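Long-range contact in transcriptional regulator (Mesorhizobium loti, PDB 3BHQ), which probably binds DNA as a TetR-family transcription factor, using a predicted helix-turn-helix motif to recognise cis-regulatory sites: residues L95-I100 against R193-S198. Sequence-based numbering, arbitrary orientation.
Sequences LARRLI and RHADAS
R97 and D196 meet in a side-on salt bridge between two crossing helices, a worked example of how a bidentate ion pair can flank an alanine-lined interface. NE of R97 gives its hydrogen to OD1 of D196 at 3.2 Å, and NH2 of R97 reaches OD2 of D196 at 3.1 Å with an N-H...O angle of 159°. Each oxygen uses its syn lone pair, and both lie close to the guanidinium plane; the two bonds, one to each oxygen, hold the nearly coplanar groups, 26° apart, against rotation. A weak third bond runs from NH2 to OD1, while NH1 has a long, weak ion pair with E192. The R97 chain, extended from CG to NE, carries the guanidinium past A195, whose CB touches CG of R97 at 3.8 Å. An alanine in place of R97 would probably leave the D196 carboxylate without its cationic mate and uncover one flank of A195. Beneath the bridge, the CB atoms of A96 and A195 touch at 3.7 Å, and the axes of segments 95-100 and 193-198 approach to 8.7 Å, running 128° apart. In the conformer given, CD1 of I100 packs on CB of A195 and meets the H194 ring at its edge, 3.9 Å from CD2 of H194. The ring's NE2 is satisfied by the carbonyl of L170, whereas the H194 carbonyl accepts from both N and OG of S198, on opposite faces of its plane. The contact thus joins helix 88-103 to helix 188-206 within the C-terminal domain, with L95 and L99 packing on helix 56-83 and I100, H194 and S198 on helix 159-181.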
loop_
_atom_site.group_PDB
_atom_site.type_symbol
_atom_site.label_atom_id
_atom_site.label_comp_id
_atom_site.label_asym_id
_atom_site.label_seq_id
_atom_site.Cartn_x
_atom_site.Cartn_y
_atom_site.Cartn_z
ATOM N N LEU A 95 -17.832 -11.266 -4.618
ATOM C CA LEU A 95 -16.651 -11.327 -3.736
ATOM C C LEU A 95 -15.891 -10.000 -3.749
ATOM O O LEU A 95 -15.564 -9.466 -2.675
ATOM C CB LEU A 95 -15.691 -12.459 -4.156
ATOM C CG LEU A 95 -14.348 -12.595 -3.434
ATOM C CD1 LEU A 95 -14.631 -12.782 -1.936
ATOM C CD2 LEU A 95 -13.512 -13.731 -3.973
ATOM N N ALA A 96 -15.619 -9.497 -4.949
ATOM C CA ALA A 96 -14.856 -8.226 -5.109
ATOM C C ALA A 96 -15.531 -7.061 -4.416
ATOM O O ALA A 96 -14.874 -6.257 -3.738
ATOM C CB ALA A 96 -14.651 -7.894 -6.561
ATOM N N ARG A 97 -16.844 -6.951 -4.575
ATOM C CA ARG A 97 -17.611 -5.890 -3.915
ATOM C C ARG A 97 -17.510 -5.983 -2.385
ATOM O O ARG A 97 -17.329 -4.955 -1.708
ATOM C CB ARG A 97 -19.071 -5.906 -4.375
ATOM C CG ARG A 97 -19.256 -5.533 -5.834
ATOM C CD ARG A 97 -20.658 -5.880 -6.284
ATOM N NE ARG A 97 -20.881 -5.690 -7.724
ATOM C CZ ARG A 97 -22.089 -5.762 -8.303
ATOM N NH1 ARG A 97 -23.198 -5.978 -7.591
ATOM N NH2 ARG A 97 -22.212 -5.590 -9.614
ATOM N N ARG A 98 -17.585 -7.203 -1.831
ATOM C CA ARG A 98 -17.455 -7.404 -0.378
ATOM C C ARG A 98 -16.033 -7.106 0.102
ATOM O O ARG A 98 -15.854 -6.501 1.162
ATOM C CB ARG A 98 -17.854 -8.822 0.053
ATOM C CG ARG A 98 -19.317 -9.161 -0.145
ATOM C CD ARG A 98 -20.258 -8.462 0.862
ATOM N NE ARG A 98 -20.064 -8.934 2.242
ATOM C CZ ARG A 98 -19.424 -8.308 3.240
ATOM N NH1 ARG A 98 -19.352 -8.913 4.425
ATOM N NH2 ARG A 98 -18.875 -7.098 3.099
ATOM N N LEU A 99 -15.020 -7.534 -0.670
ATOM C CA LEU A 99 -13.596 -7.282 -0.319
ATOM C C LEU A 99 -13.321 -5.797 -0.228
ATOM O O LEU A 99 -12.649 -5.351 0.716
ATOM C CB LEU A 99 -12.622 -7.904 -1.331
ATOM C CG LEU A 99 -12.525 -9.422 -1.443
ATOM C CD1 LEU A 99 -11.575 -9.774 -2.601
ATOM C CD2 LEU A 99 -12.067 -10.061 -0.118
ATOM N N ILE A 100 -13.793 -5.037 -1.209
ATOM C CA ILE A 100 -13.640 -3.567 -1.194
ATOM C C ILE A 100 -14.270 -2.979 0.041
ATOM O O ILE A 100 -13.659 -2.208 0.746
ATOM C CB ILE A 100 -14.306 -2.865 -2.413
ATOM C CG1 ILE A 100 -13.475 -3.135 -3.656
ATOM C CG2 ILE A 100 -14.442 -1.331 -2.187
ATOM C CD1 ILE A 100 -14.085 -2.580 -4.924
ATOM N N ARG A 193 -18.780 -0.439 -10.011
ATOM C CA ARG A 193 -18.104 -0.302 -11.312
ATOM C C ARG A 193 -16.636 -0.711 -11.233
ATOM O O ARG A 193 -16.093 -1.336 -12.160
ATOM C CB ARG A 193 -18.180 1.121 -11.879
ATOM C CG ARG A 193 -19.519 1.512 -12.498
ATOM C CD ARG A 193 -19.323 2.664 -13.489
ATOM N NE ARG A 193 -18.689 3.821 -12.851
ATOM C CZ ARG A 193 -19.311 4.732 -12.087
ATOM N NH1 ARG A 193 -20.633 4.674 -11.840
ATOM N NH2 ARG A 193 -18.593 5.731 -11.566
ATOM N N HIS A 194 -16.006 -0.337 -10.119
ATOM C CA HIS A 194 -14.596 -0.640 -9.881
ATOM C C HIS A 194 -14.341 -2.140 -9.693
ATOM O O HIS A 194 -13.471 -2.706 -10.329
ATOM C CB HIS A 194 -14.074 0.112 -8.655
ATOM C CG HIS A 194 -12.601 -0.032 -8.471
ATOM N ND1 HIS A 194 -11.704 0.655 -9.258
ATOM C CD2 HIS A 194 -11.862 -0.809 -7.644
ATOM C CE1 HIS A 194 -10.474 0.325 -8.906
ATOM N NE2 HIS A 194 -10.545 -0.584 -7.954
ATOM N N ALA A 195 -15.108 -2.747 -8.798
ATOM C CA ALA A 195 -15.003 -4.177 -8.555
ATOM C C ALA A 195 -15.246 -4.963 -9.862
ATOM O O ALA A 195 -14.471 -5.851 -10.209
ATOM C CB ALA A 195 -16.008 -4.603 -7.465
ATOM N N ASP A 196 -16.274 -4.581 -10.619
ATOM C CA ASP A 196 -16.627 -5.296 -11.847
ATOM C C ASP A 196 -15.587 -5.197 -12.943
ATOM O O ASP A 196 -15.315 -6.178 -13.631
ATOM C CB ASP A 196 -17.986 -4.857 -12.383
ATOM C CG ASP A 196 -19.120 -5.136 -11.424
ATOM O OD1 ASP A 196 -18.937 -5.728 -10.323
ATOM O OD2 ASP A 196 -20.225 -4.694 -11.774
ATOM N N ALA A 197 -15.001 -4.006 -13.107
ATOM C CA ALA A 197 -13.920 -3.819 -14.056
ATOM C C ALA A 197 -12.679 -4.672 -13.676
ATOM O O ALA A 197 -12.047 -5.260 -14.546
ATOM C CB ALA A 197 -13.548 -2.318 -14.134
ATOM N N SER A 198 -12.377 -4.768 -12.378
ATOM C CA SER A 198 -11.258 -5.589 -11.882
ATOM C C SER A 198 -11.510 -7.089 -12.185
ATOM O O SER A 198 -10.622 -7.825 -12.589
ATOM C CB SER A 198 -11.027 -5.404 -10.381
ATOM O OG SER A 198 -10.896 -4.029 -10.036
#